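Local coordinates for chloride intracellular channel exc-4 (Caenorhabditis elegans, PDB 2YV9), which may insert into membranes to form chloride channels and is required to keep the lumen of the growing excretory canal at its proper size, at residues 68-71 with 72-76; 90-93 with 94-98; 125-128 with 129-132; 164-167 with 168-172. One frame throughout, in Å; residues are numbered along the deposited sequence.

Contact 1 of 4, residues 68-71 with 72-76; sequences EAFK and KNFLG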
loop_
_atom_site.group_PDB
_atom_site.type_symbol
_atom_site.label_atom_id
_atom_site.label_comp_id
_atom_site.label_asym_id
_atom_site.label_seq_id
_atom_site.Cartn_x
_atom_site.Cartn_y
_atom_site.Cartn_z
ATOM N N GLU A 68 -2.821 18.578 7.690
ATOM C CA GLU A 68 -1.689 19.221 7.014
ATOM C C GLU A 68 -0.335 18.628 7.384
ATOM O O GLU A 68 0.525 18.458 6.517
ATOM C CB GLU A 68 -1.658 20.740 7.312
ATOM C CG GLU A 68 -0.432 21.494 6.702
ATOM C CD GLU A 68 -0.428 23.004 7.010
ATOM O OE1 GLU A 68 -1.226 23.448 7.868
ATOM O OE2 GLU A 68 0.381 23.746 6.392
ATOM N N ALA A 69 -0.125 18.348 8.671
ATOM C CA ALA A 69 1.166 17.834 9.122
ATOM C C ALA A 69 1.421 16.437 8.569
ATOM O O ALA A 69 2.555 16.095 8.243
ATOM C CB ALA A 69 1.268 17.818 10.653
ATOM N N PHE A 70 0.362 15.650 8.461
ATOM C CA PHE A 70 0.504 14.261 7.985
ATOM C C PHE A 70 0.797 14.232 6.506
ATOM O O PHE A 70 1.636 13.477 6.046
ATOM C CB PHE A 70 -0.747 13.435 8.226
ATOM C CG PHE A 70 -0.601 12.028 7.753
ATOM C CD1 PHE A 70 0.251 11.151 8.420
ATOM C CD2 PHE A 70 -1.243 11.598 6.618
ATOM C CE1 PHE A 70 0.418 9.855 7.977
ATOM C CE2 PHE A 70 -1.090 10.287 6.183
ATOM C CZ PHE A 70 -0.234 9.429 6.842
ATOM N N LYS A 71 0.109 15.095 5.759
ATOM C CA LYS A 71 0.362 15.258 4.341
ATOM C C LYS A 71 1.777 15.724 4.086
ATOM O O LYS A 71 2.413 15.262 3.157
ATOM C CB LYS A 71 -0.626 16.253 3.724
ATOM C CG LYS A 71 -2.062 15.756 3.697
ATOM C CD LYS A 71 -2.980 16.768 3.034
ATOM C CE LYS A 71 -4.425 16.280 2.971
ATOM N NZ LYS A 71 -5.311 17.257 2.240
ATOM N N LYS A 72 2.271 16.651 4.906
ATOM C CA LYS A 72 3.583 17.199 4.678
ATOM C C LYS A 72 4.676 16.234 5.136
ATOM O O LYS A 72 5.713 16.099 4.479
ATOM C CB LYS A 72 3.733 18.520 5.442
ATOM C CG LYS A 72 4.940 19.311 5.015
ATOM C CD LYS A 72 5.163 20.528 5.905
ATOM C CE LYS A 72 4.019 21.496 5.881
ATOM N NZ LYS A 72 4.471 22.835 6.362
ATOM N N ASN A 73 4.458 15.601 6.283
ATOM C CA ASN A 73 5.437 14.613 6.796
ATOM C C ASN A 73 5.645 13.368 5.919
ATOM O O ASN A 73 6.768 12.871 5.829
ATOM C CB ASN A 73 5.095 14.194 8.223
ATOM C CG ASN A 73 5.336 15.296 9.220
ATOM O OD1 ASN A 73 5.891 16.344 8.893
ATOM N ND2 ASN A 73 4.929 15.066 10.455
ATOM N N PHE A 74 4.587 12.885 5.261
ATOM C CA PHE A 74 4.668 11.680 4.422
ATOM C C PHE A 74 4.315 11.880 2.957
ATOM O O PHE A 74 4.117 10.920 2.198
ATOM C CB PHE A 74 3.834 10.565 5.059
ATOM C CG PHE A 74 4.282 10.228 6.437
ATOM C CD1 PHE A 74 5.438 9.466 6.628
ATOM C CD2 PHE A 74 3.599 10.703 7.543
ATOM C CE1 PHE A 74 5.887 9.176 7.893
ATOM C CE2 PHE A 74 4.053 10.414 8.824
ATOM C CZ PHE A 74 5.196 9.638 8.991
ATOM N N LEU A 75 4.275 13.147 2.538
ATOM C CA LEU A 75 4.118 13.498 1.134
ATOM C C LEU A 75 3.051 12.696 0.415
ATOM O O LEU A 75 3.258 12.244 -0.712
ATOM C CB LEU A 75 5.443 13.389 0.387
ATOM C CG LEU A 75 6.559 14.288 0.868
ATOM C CD1 LEU A 75 7.832 14.005 0.112
ATOM C CD2 LEU A 75 6.153 15.808 0.658
ATOM N N GLY A 76 1.891 12.561 1.046
ATOM C CA GLY A 76 0.731 11.929 0.403
ATOM C C GLY A 76 0.586 10.432 0.640
ATOM O O GLY A 76 -0.386 9.810 0.214
HETATM O O HOH W 1 0.633 11.878 3.858
#

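Contact 2 of 4, residues 90-93 with 94-98; sequences TYTD and NREIE. With CA (calcium ion), chain C.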
loop_
_atom_site.group_PDB
_atom_site.type_symbol
_atom_site.label_atom_id
_atom_site.label_comp_id
_atom_site.label_asym_id
_atom_site.label_seq_id
_atom_site.Cartn_x
_atom_site.Cartn_y
_atom_site.Cartn_z
ATOM N N THR A 90 11.828 4.493 6.709
ATOM C CA THR A 90 10.404 4.734 6.673
ATOM C C THR A 90 9.805 3.812 5.614
ATOM O O THR A 90 10.195 3.862 4.459
ATOM C CB THR A 90 10.092 6.181 6.313
ATOM O OG1 THR A 90 10.666 7.024 7.321
ATOM C CG2 THR A 90 8.606 6.416 6.251
ATOM N N TYR A 91 8.905 2.928 6.021
ATOM C CA TYR A 91 8.251 2.004 5.097
ATOM C C TYR A 91 6.837 2.500 4.830
ATOM O O TYR A 91 5.927 2.315 5.659
ATOM C CB TYR A 91 8.204 0.597 5.703
ATOM C CG TYR A 91 9.505 0.121 6.346
ATOM C CD1 TYR A 91 10.524 -0.405 5.578
ATOM C CD2 TYR A 91 9.696 0.208 7.715
ATOM C CE1 TYR A 91 11.723 -0.882 6.163
ATOM C CE2 TYR A 91 10.889 -0.279 8.330
ATOM C CZ TYR A 91 11.902 -0.811 7.533
ATOM O OH TYR A 91 13.113 -1.254 8.093
ATOM N N THR A 92 6.633 3.137 3.676
ATOM C CA THR A 92 5.330 3.723 3.368
ATOM C C THR A 92 4.481 2.807 2.485
ATOM O O THR A 92 3.270 2.959 2.458
ATOM C CB THR A 92 5.460 5.115 2.703
ATOM O OG1 THR A 92 6.142 4.980 1.454
ATOM C CG2 THR A 92 6.236 6.054 3.628
ATOM N N ASP A 93 5.099 1.828 1.818
ATOM C CA ASP A 93 4.451 0.977 0.843
ATOM C C ASP A 93 4.208 -0.362 1.499
ATOM O O ASP A 93 5.088 -0.865 2.228
ATOM C CB ASP A 93 5.324 0.787 -0.397
ATOM C CG ASP A 93 4.637 -0.011 -1.500
ATOM O OD1 ASP A 93 4.463 -1.237 -1.335
ATOM O OD2 ASP A 93 4.267 0.575 -2.560
ATOM N N ASN A 94 3.032 -0.932 1.277
ATOM C CA ASN A 94 2.665 -2.193 1.978
ATOM C C ASN A 94 3.635 -3.323 1.667
ATOM O O ASN A 94 3.854 -4.242 2.520
ATOM C CB ASN A 94 1.188 -2.572 1.710
ATOM C CG ASN A 94 0.201 -1.634 2.419
ATOM O OD1 ASN A 94 0.615 -0.670 3.072
ATOM N ND2 ASN A 94 -1.081 -1.958 2.360
ATOM N N ARG A 95 4.239 -3.307 0.478
ATOM C CA ARG A 95 5.263 -4.333 0.154
ATOM C C ARG A 95 6.474 -4.194 1.128
ATOM O O ARG A 95 7.026 -5.193 1.606
ATOM C CB ARG A 95 5.757 -4.187 -1.310
ATOM C CG ARG A 95 4.676 -4.516 -2.322
ATOM C CD ARG A 95 5.067 -4.082 -3.738
ATOM N NE ARG A 95 5.076 -2.618 -3.873
ATOM C CZ ARG A 95 5.651 -1.957 -4.869
ATOM N NH1 ARG A 95 6.181 -2.588 -5.909
ATOM N NH2 ARG A 95 5.596 -0.624 -4.895
ATOM N N GLU A 96 6.897 -2.963 1.376
ATOM C CA GLU A 96 8.014 -2.639 2.260
ATOM C C GLU A 96 7.715 -3.029 3.717
ATOM O O GLU A 96 8.546 -3.649 4.393
ATOM C CB GLU A 96 8.300 -1.137 2.203
ATOM C CG GLU A 96 8.785 -0.631 0.854
ATOM C CD GLU A 96 8.821 0.915 0.781
ATOM O OE1 GLU A 96 8.106 1.616 1.533
ATOM O OE2 GLU A 96 9.590 1.425 -0.044
ATOM N N ILE A 97 6.512 -2.712 4.190
ATOM C CA ILE A 97 6.126 -3.004 5.594
ATOM C C ILE A 97 6.105 -4.509 5.752
ATOM O O ILE A 97 6.714 -5.047 6.685
ATOM C CB ILE A 97 4.755 -2.388 5.960
ATOM C CG1 ILE A 97 4.805 -0.852 5.835
ATOM C CG2 ILE A 97 4.279 -2.798 7.349
ATOM C CD1 ILE A 97 3.383 -0.203 5.881
ATOM N N GLU A 98 5.437 -5.209 4.852
ATOM C CA GLU A 98 5.366 -6.682 4.958
ATOM C C GLU A 98 6.762 -7.289 4.895
ATOM O O GLU A 98 7.066 -8.236 5.621
ATOM C CB GLU A 98 4.570 -7.293 3.841
ATOM C CG GLU A 98 4.300 -8.766 4.025
ATOM C CD GLU A 98 3.487 -9.306 2.870
ATOM O OE1 GLU A 98 2.279 -9.453 3.038
ATOM O OE2 GLU A 98 4.020 -9.498 1.762
HETATM CA CA CA C . 0.779 2.386 2.930
HETATM O O HOH W 2 -1.772 2.535 2.115
#

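Contact 3 of 4, residues 125-128 with 129-132; sequences NLYR and NFKL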
loop_
_atom_site.group_PDB
_atom_site.type_symbol
_atom_site.label_atom_id
_atom_site.label_comp_id
_atom_site.label_asym_id
_atom_site.label_seq_id
_atom_site.Cartn_x
_atom_site.Cartn_y
_atom_site.Cartn_z
ATOM N N ASN A 125 -12.393 -13.740 -2.327
ATOM C CA ASN A 125 -13.705 -13.985 -2.897
ATOM C C ASN A 125 -14.789 -13.587 -1.877
ATOM O O ASN A 125 -15.844 -13.015 -2.225
ATOM C CB ASN A 125 -13.862 -15.449 -3.312
ATOM C CG ASN A 125 -14.933 -15.652 -4.393
ATOM O OD1 ASN A 125 -15.820 -14.845 -4.582
ATOM N ND2 ASN A 125 -14.819 -16.761 -5.111
ATOM N N LEU A 126 -14.520 -13.884 -0.599
ATOM C CA LEU A 126 -15.478 -13.507 0.457
ATOM C C LEU A 126 -15.661 -11.980 0.462
ATOM O O LEU A 126 -16.803 -11.453 0.424
ATOM C CB LEU A 126 -14.947 -13.961 1.804
ATOM C CG LEU A 126 -15.714 -13.419 3.004
ATOM C CD1 LEU A 126 -17.166 -13.926 3.014
ATOM C CD2 LEU A 126 -14.886 -13.720 4.326
ATOM N N TYR A 127 -14.546 -11.261 0.562
ATOM C CA TYR A 127 -14.678 -9.789 0.775
ATOM C C TYR A 127 -15.191 -9.090 -0.468
ATOM O O TYR A 127 -15.932 -8.120 -0.373
ATOM C CB TYR A 127 -13.383 -9.167 1.269
ATOM C CG TYR A 127 -13.558 -7.837 1.903
ATOM C CD1 TYR A 127 -14.282 -7.683 3.052
ATOM C CD2 TYR A 127 -12.930 -6.757 1.366
ATOM C CE1 TYR A 127 -14.438 -6.417 3.619
ATOM C CE2 TYR A 127 -13.058 -5.501 1.902
ATOM C CZ TYR A 127 -13.796 -5.335 3.018
ATOM O OH TYR A 127 -13.870 -4.023 3.471
ATOM N N ARG A 128 -14.821 -9.607 -1.632
ATOM C CA ARG A 128 -15.361 -9.092 -2.916
ATOM C C ARG A 128 -16.898 -9.209 -2.946
ATOM O O ARG A 128 -17.634 -8.251 -3.301
ATOM C CB ARG A 128 -14.746 -9.884 -4.023
ATOM C CG ARG A 128 -15.350 -9.755 -5.418
ATOM C CD ARG A 128 -14.509 -10.681 -6.280
ATOM N NE ARG A 128 -15.293 -11.582 -7.071
ATOM C CZ ARG A 128 -14.913 -12.798 -7.448
ATOM N NH1 ARG A 128 -13.723 -13.356 -7.124
ATOM N NH2 ARG A 128 -15.763 -13.487 -8.216
ATOM N N ASN A 129 -17.423 -10.363 -2.573
ATOM C CA ASN A 129 -18.874 -10.491 -2.587
ATOM C C ASN A 129 -19.576 -9.641 -1.508
ATOM O O ASN A 129 -20.674 -9.129 -1.722
ATOM C CB ASN A 129 -19.307 -11.939 -2.519
ATOM C CG ASN A 129 -19.133 -12.632 -3.847
ATOM O OD1 ASN A 129 -18.401 -13.599 -3.958
ATOM N ND2 ASN A 129 -19.830 -12.162 -4.846
ATOM N N PHE A 130 -18.936 -9.510 -0.350
ATOM C CA PHE A 130 -19.438 -8.624 0.712
ATOM C C PHE A 130 -19.554 -7.197 0.159
ATOM O O PHE A 130 -20.576 -6.564 0.322
ATOM C CB PHE A 130 -18.503 -8.639 1.919
ATOM C CG PHE A 130 -18.813 -7.590 2.964
ATOM C CD1 PHE A 130 -19.975 -7.621 3.720
ATOM C CD2 PHE A 130 -17.894 -6.589 3.189
ATOM C CE1 PHE A 130 -20.199 -6.638 4.708
ATOM C CE2 PHE A 130 -18.130 -5.612 4.168
ATOM C CZ PHE A 130 -19.270 -5.660 4.915
ATOM N N LYS A 131 -18.486 -6.707 -0.469
ATOM C CA LYS A 131 -18.493 -5.308 -0.982
ATOM C C LYS A 131 -19.610 -5.125 -2.014
ATOM O O LYS A 131 -20.328 -4.077 -2.040
ATOM C CB LYS A 131 -17.133 -5.001 -1.586
ATOM C CG LYS A 131 -16.046 -4.785 -0.493
ATOM C CD LYS A 131 -14.740 -4.309 -1.120
ATOM C CE LYS A 131 -14.040 -5.414 -1.900
ATOM N NZ LYS A 131 -12.728 -4.926 -2.497
ATOM N N LEU A 132 -19.762 -6.107 -2.913
ATOM C CA LEU A 132 -20.874 -6.043 -3.895
ATOM C C LEU A 132 -22.234 -5.942 -3.207
ATOM O O LEU A 132 -23.091 -5.114 -3.605
ATOM C CB LEU A 132 -20.877 -7.218 -4.850
ATOM C CG LEU A 132 -19.636 -7.209 -5.753
ATOM C CD1 LEU A 132 -19.468 -8.566 -6.499
ATOM C CD2 LEU A 132 -19.700 -6.064 -6.761
#

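Contact 4 of 4, residues 164-167 with 168-172; sequences VCEQ and LSNID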
loop_
_atom_site.group_PDB
_atom_site.type_symbol
_atom_site.label_atom_id
_atom_site.label_comp_id
_atom_site.label_asym_id
_atom_site.label_seq_id
_atom_site.Cartn_x
_atom_site.Cartn_y
_atom_site.Cartn_z
ATOM N N VAL A 164 -22.010 -14.270 -0.645
ATOM C CA VAL A 164 -21.351 -14.114 0.655
ATOM C C VAL A 164 -21.527 -15.365 1.507
ATOM O O VAL A 164 -20.572 -15.910 2.024
ATOM C CB VAL A 164 -21.817 -12.825 1.430
ATOM C CG1 VAL A 164 -21.286 -12.775 2.861
ATOM C CG2 VAL A 164 -21.356 -11.553 0.618
ATOM N N CYS A 165 -22.764 -15.823 1.670
ATOM C CA CYS A 165 -23.029 -16.991 2.493
ATOM C C CYS A 165 -22.312 -18.249 1.952
ATOM O O CYS A 165 -21.745 -19.031 2.712
ATOM C CB CYS A 165 -24.506 -17.237 2.569
ATOM S SG CYS A 165 -25.326 -15.979 3.578
ATOM N N GLU A 166 -22.295 -18.370 0.616
ATOM C CA GLU A 166 -21.531 -19.477 -0.038
ATOM C C GLU A 166 -20.060 -19.460 0.357
ATOM O O GLU A 166 -19.466 -20.499 0.652
ATOM C CB GLU A 166 -21.658 -19.334 -1.555
ATOM C CG GLU A 166 -21.140 -20.550 -2.293
ATOM C CD GLU A 166 -21.205 -20.428 -3.806
ATOM O OE1 GLU A 166 -21.807 -19.459 -4.336
ATOM O OE2 GLU A 166 -20.618 -21.321 -4.461
ATOM N N GLN A 167 -19.429 -18.293 0.329
ATOM C CA GLN A 167 -17.969 -18.193 0.653
ATOM C C GLN A 167 -17.688 -18.441 2.145
ATOM O O GLN A 167 -16.715 -19.130 2.559
ATOM C CB GLN A 167 -17.407 -16.857 0.214
ATOM C CG GLN A 167 -17.551 -16.597 -1.256
ATOM C CD GLN A 167 -16.746 -17.628 -2.082
ATOM O OE1 GLN A 167 -15.610 -18.009 -1.729
ATOM N NE2 GLN A 167 -17.357 -18.112 -3.153
ATOM N N LEU A 168 -18.563 -17.895 2.979
ATOM C CA LEU A 168 -18.529 -18.184 4.418
ATOM C C LEU A 168 -18.660 -19.691 4.647
ATOM O O LEU A 168 -17.967 -20.275 5.501
ATOM C CB LEU A 168 -19.666 -17.443 5.143
ATOM C CG LEU A 168 -19.439 -15.949 5.277
ATOM C CD1 LEU A 168 -20.767 -15.250 5.744
ATOM C CD2 LEU A 168 -18.283 -15.586 6.200
ATOM N N SER A 169 -19.546 -20.310 3.870
ATOM C CA SER A 169 -19.735 -21.760 3.927
ATOM C C SER A 169 -18.464 -22.486 3.489
ATOM O O SER A 169 -18.061 -23.442 4.138
ATOM C CB SER A 169 -20.894 -22.235 3.083
ATOM O OG SER A 169 -21.080 -23.625 3.347
ATOM N N ASN A 170 -17.827 -21.995 2.426
ATOM C CA ASN A 170 -16.561 -22.585 1.922
ATOM C C ASN A 170 -15.440 -22.539 2.974
ATOM O O ASN A 170 -14.739 -23.522 3.227
ATOM C CB ASN A 170 -16.130 -21.909 0.635
ATOM C CG ASN A 170 -17.066 -22.208 -0.550
ATOM O OD1 ASN A 170 -17.857 -23.141 -0.519
ATOM N ND2 ASN A 170 -16.959 -21.387 -1.600
ATOM N N ILE A 171 -15.314 -21.404 3.632
ATOM C CA ILE A 171 -14.392 -21.268 4.752
ATOM C C ILE A 171 -14.727 -22.164 5.967
ATOM O O ILE A 171 -13.824 -22.819 6.546
ATOM C CB ILE A 171 -14.247 -19.773 5.131
ATOM C CG1 ILE A 171 -13.782 -18.941 3.904
ATOM C CG2 ILE A 171 -13.272 -19.631 6.305
ATOM C CD1 ILE A 171 -13.692 -17.411 4.170
ATOM N N ASP A 172 -16.003 -22.225 6.346
ATOM C CA ASP A 172 -16.429 -23.190 7.340
ATOM C C ASP A 172 -15.959 -24.594 6.973
ATOM O O ASP A 172 -15.439 -25.271 7.821
ATOM C CB ASP A 172 -17.940 -23.203 7.466
ATOM C CG ASP A 172 -18.427 -24.017 8.654
ATOM O OD1 ASP A 172 -18.159 -23.679 9.820
ATOM O OD2 ASP A 172 -19.169 -25.003 8.402
#

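Contact 1 of 4, residues 68-71 with 72-76
At the start of helix 68-74, E68 O accepts from K72 N at 3.0 Å. The two side chains lie alongside each other and point the same way, yet the opposite charges of E68 OE2 and K72 NZ stay 4.2 Å apart, near but not in contact; E68 OE2 is instead hydrogen-bonded to N253 of the second subunit. A69 O takes the next helical bond, from N73 N at 2.8 Å, and the amide carbon N73 CG rests near the same carbonyl. N73 OD1 reaches R135 NH1 of the second subunit. F70 makes the main side-chain contact: with CG anti to the backbone N (chi1 -180°), its ring swings along the helix to that of F74, and CE1 comes within 3.3 Å of F74 CD2. The rings meet obliquely, planes at 47°, and both rest on I81 of strand 81-84. F70 O accepts from F74 N at 3.1 Å; a water lies 2.9 Å from F70 O, placed to donate to it though other acceptors compete for its protons, and accepts weakly from G76 N. K71 O receives a weak, long bond from the same G76 N, 3.5 Å away, just after L75 leaves helical angles with positive phi. The helix is thus two-sided: aromatic rings bind it to the sheet of the thioredoxin-like domain, whereas the polar groups of E68 and N73 bond to the second subunit of the crystal assembly.

Contact 2 of 4, residues 90-93 with 94-98
D93 OD1 is gripped twice by one residue, R95, through its backbone N at 2.8 Å and its side-chain NE at 3.0 Å. D93 OD1 takes the backbone N-H on its anti lone pair, while NE comes from above the carboxylate plane. R95 NH2 adds a nearly straight bond to D93 OD2 at 2.9 Å, making a side-on, two-nitrogen salt bridge whose carboxylate and guanidinium planes stand 55° apart. A bend at chi3 (-70°) folds the arginine back to this position; its NH1 goes on to E42 and E98 of the second subunit. D93 is the N-cap of helix 94-107, and E96 completes a capping box: E96 OE1 accepts from D93 N at 3.0 Å, from above its carboxylate plane, and weakly from T92 N. D93 O starts the helical pattern by accepting from I97 N at 3.0 Å. This turn joins the edge strand 89-91 of the thioredoxin-like domain to its following helix. Y91 CB packs on I97 CG1 at 3.7 Å, and Y91 OH bonds to E84. T92 O points out of the turn to the calcium ion, 2.6 Å from it, where Q78 O, P80 O and a water also bind.

Contact 3 of 4, residues 125-128 with 129-132
Four successive i to i+4 backbone bonds of regular alpha-helical shape join 125-128 to 129-132, from N129 N to N125 O at 3.1 Å through L132 N to R128 O at 3.0 Å. They lie within helix 117-140 of the all-helical C-terminal domain of this GST-like fold. On one flank the Y127 ring meets two neighbours of the next turn. A chi1 of -161° turns the ring beside its own carbonyl carbon and toward F130, where Y127 CE1 approaches F130 CD2 to 3.5 Å; the ring planes are 32° apart and the pair is oblique. K131 crosses the tyrosine at about a right angle and sets CG over one face, a CH-pi contact 4.2 Å from the Y127 ring centroid, offset toward the rim. Y127 OH is held by Y248 and the ring also takes a cation-pi contact from R198, while F130 and L126 turn their side chains to helix 190-210. R128 leads outward to E88 of the second subunit, with E124 as a further salt-bridge partner. L132 CG lies 3.3 Å from R128 O, and Y127 O is equally close to K131 CG, at 3.3 Å.

Contact 4 of 4, residues 164-167 with 168-172
V164 O accepts from L168 N at 3.0 Å in the straightest of the four backbone bonds that tie 164-167 to the following turn, the N-H...O angle being 175°. C165 O is satisfied by S169 N at 2.8 Å, E166 O by N170 N, likewise at 2.8 Å, and Q167 O by I171 N at 2.9 Å. Each carbonyl of the first segment therefore has its helical amide partner, and D172 N continues the series to L168 O.

Two polar side chains are satisfied outside this turn: S169 OG is hydrogen-bonded to Q173 NE2, one turn on, and D172 OD1 accepts from L221 N, a bond that ties this helix to helix 219-228. The Q167 and N170 amides come near each other, Q167 OE1 to N170 ND2 at 3.6 Å, but their planes are almost perpendicular, at 87°, and the approach is a packing contact. A bend at chi2 (-63°) folds the glutamine over to this neighbour; its side chain also touches N125 of helix 117-140, while N170 touches R122 there.

The apolar side of the turn is formed by V164 and L168, which run alongside each other, CG1 of V164 being 3.8 Å from CD1 of L168. L168 reaches on to L126 and L199, and I171 to L195. A regular helix with one face sunk among its neighbours in this way is characteristic of the helical bundle that forms the C-terminal domain of GST-fold proteins.

How the contacts relate
The four contacts follow one another along the chain. Contacts 1 and 2 belong to the thioredoxin-like N-terminal domain, their centres 16 Å apart, and touch where F74 CE1 packs on T90 CG2 at 4.2 Å; helix 68-74 and the turn after strand 89-91 thus adjoin the same small sheet. Contacts 3 and 4 lie on the successive helices 117-140 and 155-178, centres 11 Å apart, and pack directly on each other, V164 CG2 lying 3.3 Å from F130 N. The two pairs are well separated, contact 1 being about 40 Å from contact 4, centre to centre. Contacts 1, 2 and 3 also meet the second subunit, whereas contact 4 lies away from it, within the helical domain's own packing.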